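Local coordinates for pesticidal crystal protein Cry2Aa (Bacillus thuringiensis serovar kurstaki, PDB 1I5P) that lyses midgut epithelial cells of mosquito and moth larvae by a colloid-osmotic mechanism after binding to them, at residues F164-F177 / Y219-F231. Numbering follows the deposited sequence.
Sequences FQIQGYQLLLLPLF and YSNYCINTYQTAF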
loop_
_atom_site.group_PDB
_atom_site.type_symbol
_atom_site.label_atom_id
_atom_site.label_comp_id
_atom_site.label_asym_id
_atom_site.label_seq_id
_atom_site.Cartn_x
_atom_site.Cartn_y
_atom_site.Cartn_z
ATOM N N PHE A 164 -20.394 0.882 -15.122
ATOM C CA PHE A 164 -18.939 0.814 -15.092
ATOM C C PHE A 164 -18.536 -0.608 -14.741
ATOM O O PHE A 164 -17.393 -0.866 -14.367
ATOM C CB PHE A 164 -18.359 1.794 -14.065
ATOM C CG PHE A 164 -18.671 3.232 -14.365
ATOM C CD1 PHE A 164 -19.685 3.889 -13.686
ATOM C CD2 PHE A 164 -17.986 3.911 -15.367
ATOM C CE1 PHE A 164 -20.019 5.205 -13.996
ATOM C CE2 PHE A 164 -18.312 5.231 -15.690
ATOM C CZ PHE A 164 -19.333 5.874 -15.002
ATOM N N GLN A 165 -19.487 -1.530 -14.876
ATOM C CA GLN A 165 -19.243 -2.934 -14.574
ATOM C C GLN A 165 -19.680 -3.829 -15.730
ATOM O O GLN A 165 -20.034 -4.991 -15.533
ATOM C CB GLN A 165 -19.998 -3.333 -13.309
ATOM C CG GLN A 165 -19.750 -2.427 -12.116
ATOM C CD GLN A 165 -20.541 -2.873 -10.904
ATOM O OE1 GLN A 165 -19.999 -3.477 -9.979
ATOM N NE2 GLN A 165 -21.836 -2.590 -10.911
ATOM N N ILE A 166 -19.643 -3.281 -16.937
ATOM C CA ILE A 166 -20.046 -4.001 -18.140
ATOM C C ILE A 166 -19.260 -5.286 -18.368
ATOM O O ILE A 166 -18.021 -5.275 -18.449
ATOM C CB ILE A 166 -19.898 -3.104 -19.392
ATOM C CG1 ILE A 166 -20.649 -1.785 -19.173
ATOM C CG2 ILE A 166 -20.440 -3.827 -20.624
ATOM C CD1 ILE A 166 -22.124 -1.957 -18.875
ATOM N N GLN A 167 -19.991 -6.393 -18.471
ATOM C CA GLN A 167 -19.382 -7.691 -18.704
ATOM C C GLN A 167 -18.536 -7.587 -19.965
ATOM O O GLN A 167 -18.955 -6.985 -20.955
ATOM C CB GLN A 167 -20.466 -8.758 -18.879
ATOM C CG GLN A 167 -20.307 -9.937 -17.936
ATOM C CD GLN A 167 -21.561 -10.197 -17.115
ATOM O OE1 GLN A 167 -22.333 -11.111 -17.409
ATOM N NE2 GLN A 167 -21.770 -9.385 -16.082
ATOM N N GLY A 168 -17.346 -8.174 -19.922
ATOM C CA GLY A 168 -16.449 -8.113 -21.059
ATOM C C GLY A 168 -15.388 -7.044 -20.860
ATOM O O GLY A 168 -14.301 -7.117 -21.434
ATOM N N TYR A 169 -15.691 -6.047 -20.035
ATOM C CA TYR A 169 -14.737 -4.973 -19.783
ATOM C C TYR A 169 -14.647 -4.617 -18.310
ATOM O O TYR A 169 -14.283 -3.494 -17.969
ATOM C CB TYR A 169 -15.143 -3.721 -20.550
ATOM C CG TYR A 169 -15.603 -3.977 -21.959
ATOM C CD1 TYR A 169 -16.958 -4.137 -22.247
ATOM C CD2 TYR A 169 -14.691 -4.053 -23.008
ATOM C CE1 TYR A 169 -17.393 -4.361 -23.549
ATOM C CE2 TYR A 169 -15.117 -4.282 -24.317
ATOM C CZ TYR A 169 -16.468 -4.431 -24.577
ATOM O OH TYR A 169 -16.905 -4.647 -25.861
ATOM N N GLN A 170 -14.964 -5.564 -17.435
ATOM C CA GLN A 170 -14.937 -5.281 -16.004
ATOM C C GLN A 170 -13.581 -4.828 -15.475
ATOM O O GLN A 170 -13.519 -3.891 -14.683
ATOM C CB GLN A 170 -15.433 -6.492 -15.211
ATOM C CG GLN A 170 -16.794 -7.002 -15.670
ATOM C CD GLN A 170 -17.502 -7.818 -14.612
ATOM O OE1 GLN A 170 -16.917 -8.719 -14.011
ATOM N NE2 GLN A 170 -18.775 -7.506 -14.376
ATOM N N LEU A 171 -12.500 -5.470 -15.909
ATOM C CA LEU A 171 -11.175 -5.074 -15.433
ATOM C C LEU A 171 -10.774 -3.724 -16.009
ATOM O O LEU A 171 -10.201 -2.883 -15.316
ATOM C CB LEU A 171 -10.114 -6.109 -15.816
ATOM C CG LEU A 171 -8.706 -5.808 -15.280
ATOM C CD1 LEU A 171 -8.665 -6.083 -13.767
ATOM C CD2 LEU A 171 -7.680 -6.674 -15.998
ATOM N N LEU A 172 -11.073 -3.521 -17.286
ATOM C CA LEU A 172 -10.738 -2.272 -17.951
ATOM C C LEU A 172 -11.453 -1.076 -17.331
ATOM O O LEU A 172 -10.902 0.023 -17.269
ATOM C CB LEU A 172 -11.083 -2.371 -19.440
ATOM C CG LEU A 172 -10.781 -1.138 -20.293
ATOM C CD1 LEU A 172 -9.398 -0.601 -19.950
ATOM C CD2 LEU A 172 -10.867 -1.508 -21.773
ATOM N N LEU A 173 -12.676 -1.303 -16.868
ATOM C CA LEU A 173 -13.483 -0.256 -16.264
ATOM C C LEU A 173 -13.321 -0.173 -14.748
ATOM O O LEU A 173 -13.831 0.749 -14.115
ATOM C CB LEU A 173 -14.957 -0.494 -16.596
ATOM C CG LEU A 173 -15.346 -0.415 -18.076
ATOM C CD1 LEU A 173 -16.756 -0.951 -18.276
ATOM C CD2 LEU A 173 -15.256 1.034 -18.541
ATOM N N LEU A 174 -12.608 -1.130 -14.164
ATOM C CA LEU A 174 -12.436 -1.156 -12.711
ATOM C C LEU A 174 -11.962 0.180 -12.105
ATOM O O LEU A 174 -12.500 0.617 -11.085
ATOM C CB LEU A 174 -11.504 -2.298 -12.303
ATOM C CG LEU A 174 -11.631 -2.771 -10.846
ATOM C CD1 LEU A 174 -13.082 -3.168 -10.538
ATOM C CD2 LEU A 174 -10.693 -3.946 -10.598
ATOM N N PRO A 175 -10.964 0.844 -12.716
ATOM C CA PRO A 175 -10.505 2.120 -12.158
ATOM C C PRO A 175 -11.657 3.119 -12.117
ATOM O O PRO A 175 -11.866 3.792 -11.118
ATOM C CB PRO A 175 -9.389 2.533 -13.118
ATOM C CG PRO A 175 -8.816 1.215 -13.518
ATOM C CD PRO A 175 -10.075 0.413 -13.808
ATOM N N LEU A 176 -12.419 3.196 -13.199
ATOM C CA LEU A 176 -13.554 4.117 -13.250
ATOM C C LEU A 176 -14.604 3.728 -12.218
ATOM O O LEU A 176 -15.139 4.583 -11.514
ATOM C CB LEU A 176 -14.184 4.122 -14.647
ATOM C CG LEU A 176 -13.403 4.746 -15.810
ATOM C CD1 LEU A 176 -14.330 4.882 -17.016
ATOM C CD2 LEU A 176 -12.869 6.123 -15.415
ATOM N N PHE A 177 -14.900 2.437 -12.123
ATOM C CA PHE A 177 -15.892 1.989 -11.156
ATOM C C PHE A 177 -15.448 2.345 -9.740
ATOM O O PHE A 177 -16.257 2.752 -8.909
ATOM C CB PHE A 177 -16.125 0.477 -11.256
ATOM C CG PHE A 177 -17.002 -0.061 -10.158
ATOM C CD1 PHE A 177 -18.381 0.124 -10.198
ATOM C CD2 PHE A 177 -16.438 -0.661 -9.035
ATOM C CE1 PHE A 177 -19.186 -0.275 -9.135
ATOM C CE2 PHE A 177 -17.233 -1.063 -7.966
ATOM C CZ PHE A 177 -18.612 -0.868 -8.016
ATOM N N TYR A 219 -19.327 -3.370 -3.263
ATOM C CA TYR A 219 -18.309 -2.743 -4.085
ATOM C C TYR A 219 -16.917 -3.304 -3.814
ATOM O O TYR A 219 -16.127 -3.484 -4.741
ATOM C CB TYR A 219 -18.326 -1.232 -3.861
ATOM C CG TYR A 219 -19.649 -0.572 -4.202
ATOM C CD1 TYR A 219 -19.933 0.714 -3.751
ATOM C CD2 TYR A 219 -20.613 -1.227 -4.973
ATOM C CE1 TYR A 219 -21.137 1.333 -4.054
ATOM C CE2 TYR A 219 -21.831 -0.611 -5.286
ATOM C CZ TYR A 219 -22.084 0.667 -4.819
ATOM O OH TYR A 219 -23.283 1.288 -5.088
ATOM N N SER A 220 -16.613 -3.579 -2.550
ATOM C CA SER A 220 -15.303 -4.123 -2.195
ATOM C C SER A 220 -15.124 -5.497 -2.814
ATOM O O SER A 220 -14.129 -5.754 -3.494
ATOM C CB SER A 220 -15.147 -4.232 -0.675
ATOM O OG SER A 220 -15.058 -2.956 -0.054
ATOM N N ASN A 221 -16.090 -6.380 -2.583
ATOM C CA ASN A 221 -16.008 -7.729 -3.130
ATOM C C ASN A 221 -15.928 -7.717 -4.655
ATOM O O ASN A 221 -15.154 -8.473 -5.242
ATOM C CB ASN A 221 -17.201 -8.574 -2.667
ATOM C CG ASN A 221 -17.137 -8.925 -1.184
ATOM O OD1 ASN A 221 -16.077 -8.854 -0.557
ATOM N ND2 ASN A 221 -18.274 -9.326 -0.621
ATOM N N TYR A 222 -16.715 -6.855 -5.295
ATOM C CA TYR A 222 -16.692 -6.772 -6.751
ATOM C C TYR A 222 -15.298 -6.417 -7.263
ATOM O O TYR A 222 -14.814 -7.007 -8.230
ATOM C CB TYR A 222 -17.692 -5.729 -7.258
ATOM C CG TYR A 222 -17.578 -5.488 -8.749
ATOM C CD1 TYR A 222 -18.066 -6.416 -9.672
ATOM C CD2 TYR A 222 -16.930 -4.357 -9.238
ATOM C CE1 TYR A 222 -17.908 -6.221 -11.049
ATOM C CE2 TYR A 222 -16.763 -4.153 -10.606
ATOM C CZ TYR A 222 -17.250 -5.081 -11.505
ATOM O OH TYR A 222 -17.066 -4.858 -12.856
ATOM N N CYS A 223 -14.654 -5.448 -6.616
ATOM C CA CYS A 223 -13.310 -5.030 -7.018
ATOM C C CYS A 223 -12.300 -6.149 -6.803
ATOM O O CYS A 223 -11.489 -6.446 -7.678
ATOM C CB CYS A 223 -12.869 -3.794 -6.226
ATOM S SG CYS A 223 -13.736 -2.283 -6.661
ATOM N N ILE A 224 -12.355 -6.760 -5.627
ATOM C CA ILE A 224 -11.446 -7.850 -5.294
ATOM C C ILE A 224 -11.615 -9.022 -6.252
ATOM O O ILE A 224 -10.635 -9.532 -6.792
ATOM C CB ILE A 224 -11.678 -8.323 -3.848
ATOM C CG1 ILE A 224 -11.325 -7.183 -2.885
ATOM C CG2 ILE A 224 -10.835 -9.571 -3.554
ATOM C CD1 ILE A 224 -11.795 -7.407 -1.463
ATOM N N ASN A 225 -12.855 -9.441 -6.470
ATOM C CA ASN A 225 -13.118 -10.555 -7.371
ATOM C C ASN A 225 -12.674 -10.262 -8.806
ATOM O O ASN A 225 -12.079 -11.116 -9.457
ATOM C CB ASN A 225 -14.607 -10.921 -7.351
ATOM C CG ASN A 225 -15.061 -11.456 -5.997
ATOM O OD1 ASN A 225 -14.252 -11.918 -5.193
ATOM N ND2 ASN A 225 -16.370 -11.417 -5.752
ATOM N N THR A 226 -12.957 -9.061 -9.299
ATOM C CA THR A 226 -12.570 -8.705 -10.663
ATOM C C THR A 226 -11.055 -8.789 -10.836
ATOM O O THR A 226 -10.556 -9.349 -11.814
ATOM C CB THR A 226 -13.041 -7.278 -11.026
ATOM O OG1 THR A 226 -14.468 -7.210 -10.938
ATOM C CG2 THR A 226 -12.619 -6.912 -12.448
ATOM N N TYR A 227 -10.328 -8.231 -9.879
ATOM C CA TYR A 227 -8.877 -8.242 -9.942
ATOM C C TYR A 227 -8.300 -9.646 -9.796
ATOM O O TYR A 227 -7.402 -10.028 -10.543
ATOM C CB TYR A 227 -8.302 -7.343 -8.855
ATOM C CG TYR A 227 -6.793 -7.387 -8.771
ATOM C CD1 TYR A 227 -6.004 -6.672 -9.667
ATOM C CD2 TYR A 227 -6.157 -8.133 -7.781
ATOM C CE1 TYR A 227 -4.617 -6.692 -9.578
ATOM C CE2 TYR A 227 -4.769 -8.163 -7.687
ATOM C CZ TYR A 227 -4.007 -7.438 -8.584
ATOM O OH TYR A 227 -2.635 -7.461 -8.475
ATOM N N GLN A 228 -8.810 -10.412 -8.833
ATOM C CA GLN A 228 -8.308 -11.773 -8.612
ATOM C C GLN A 228 -8.480 -12.659 -9.832
ATOM O O GLN A 228 -7.595 -13.443 -10.158
ATOM C CB GLN A 228 -8.993 -12.432 -7.406
ATOM C CG GLN A 228 -8.414 -12.007 -6.069
ATOM C CD GLN A 228 -8.795 -12.952 -4.935
ATOM O OE1 GLN A 228 -9.958 -13.039 -4.544
ATOM N NE2 GLN A 228 -7.808 -13.663 -4.401
ATOM N N THR A 229 -9.621 -12.545 -10.499
ATOM C CA THR A 229 -9.866 -13.347 -11.693
ATOM C C THR A 229 -8.811 -13.039 -12.761
ATOM O O THR A 229 -8.260 -13.943 -13.394
ATOM C CB THR A 229 -11.270 -13.065 -12.275
ATOM O OG1 THR A 229 -12.267 -13.502 -11.345
ATOM C CG2 THR A 229 -11.463 -13.792 -13.601
ATOM N N ALA A 230 -8.528 -11.755 -12.947
ATOM C CA ALA A 230 -7.548 -11.328 -13.942
ATOM C C ALA A 230 -6.135 -11.731 -13.550
ATOM O O ALA A 230 -5.345 -12.164 -14.392
ATOM C CB ALA A 230 -7.619 -9.819 -14.125
ATOM N N PHE A 231 -5.816 -11.576 -12.267
ATOM C CA PHE A 231 -4.493 -11.916 -11.773
ATOM C C PHE A 231 -4.201 -13.404 -11.977
ATOM O O PHE A 231 -3.062 -13.781 -12.257
ATOM C CB PHE A 231 -4.372 -11.555 -10.287
ATOM C CG PHE A 231 -2.954 -11.484 -9.794
ATOM C CD1 PHE A 231 -2.202 -10.325 -9.964
ATOM C CD2 PHE A 231 -2.357 -12.588 -9.195
ATOM C CE1 PHE A 231 -0.869 -10.265 -9.540
ATOM C CE2 PHE A 231 -1.034 -12.544 -8.773
ATOM C CZ PHE A 231 -0.284 -11.380 -8.946
HETATM O O HOH W 1 -15.567 -2.787 -13.373
HETATM O O HOH W 2 -16.041 -9.527 -11.276
#
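Tyr222 and Phe177 meet because each holds its CG anti to the backbone N (chi1 173° for Tyr222), which swings both rings toward the facing helix. The edge of Tyr222 points at one face of Phe177, with centroids 5.0 Å apart, while the edge of Phe177 turns to the face of Tyr219 in an offset edge-to-face pair. Cys223 SG lies in the plane of the Phe177 ring, at its edge and 3.9 Å from Phe177 CE2, a sulfur-aromatic contact that suits the polarisable sulfur. Tyr219 combines an apolar ring with a hydroxyl that is hydrogen-bonded to His184.

Tyr222 also spans the polar side of the interface. Gln165 OE1 sits 3.1 Å above the centre of one face of its ring, and Thr226 OG1 lies over the rim of the opposite face. Tyr222 OH donates to a water 2.6 Å away, and that water donates to the carbonyls of Phe164 and Gln170. A second water links Gln170 OE1 to Thr226 OG1. Gln170 is steadied by a nearly straight bond from NE2 to Gln165 O (3.0 Å, 166°), which ties it back to the Gln165 backbone.

Thr226 serves both sides: its OG1 donates to Tyr222 O at 2.7 Å, leaving CG2 to pack on Leu171 and Leu174. Further along, Ala230 is small enough for Leu171 CD2 to approach its CB to 3.7 Å. Leu174 also touches Val252 of helix 238-259. With axes 9.7 Å apart and running at 145°, 170-177 and 219-231 pack near-antiparallel, on helices 170-193 and 202-232 of the N-terminal helical bundle of the three-domain Cry toxins.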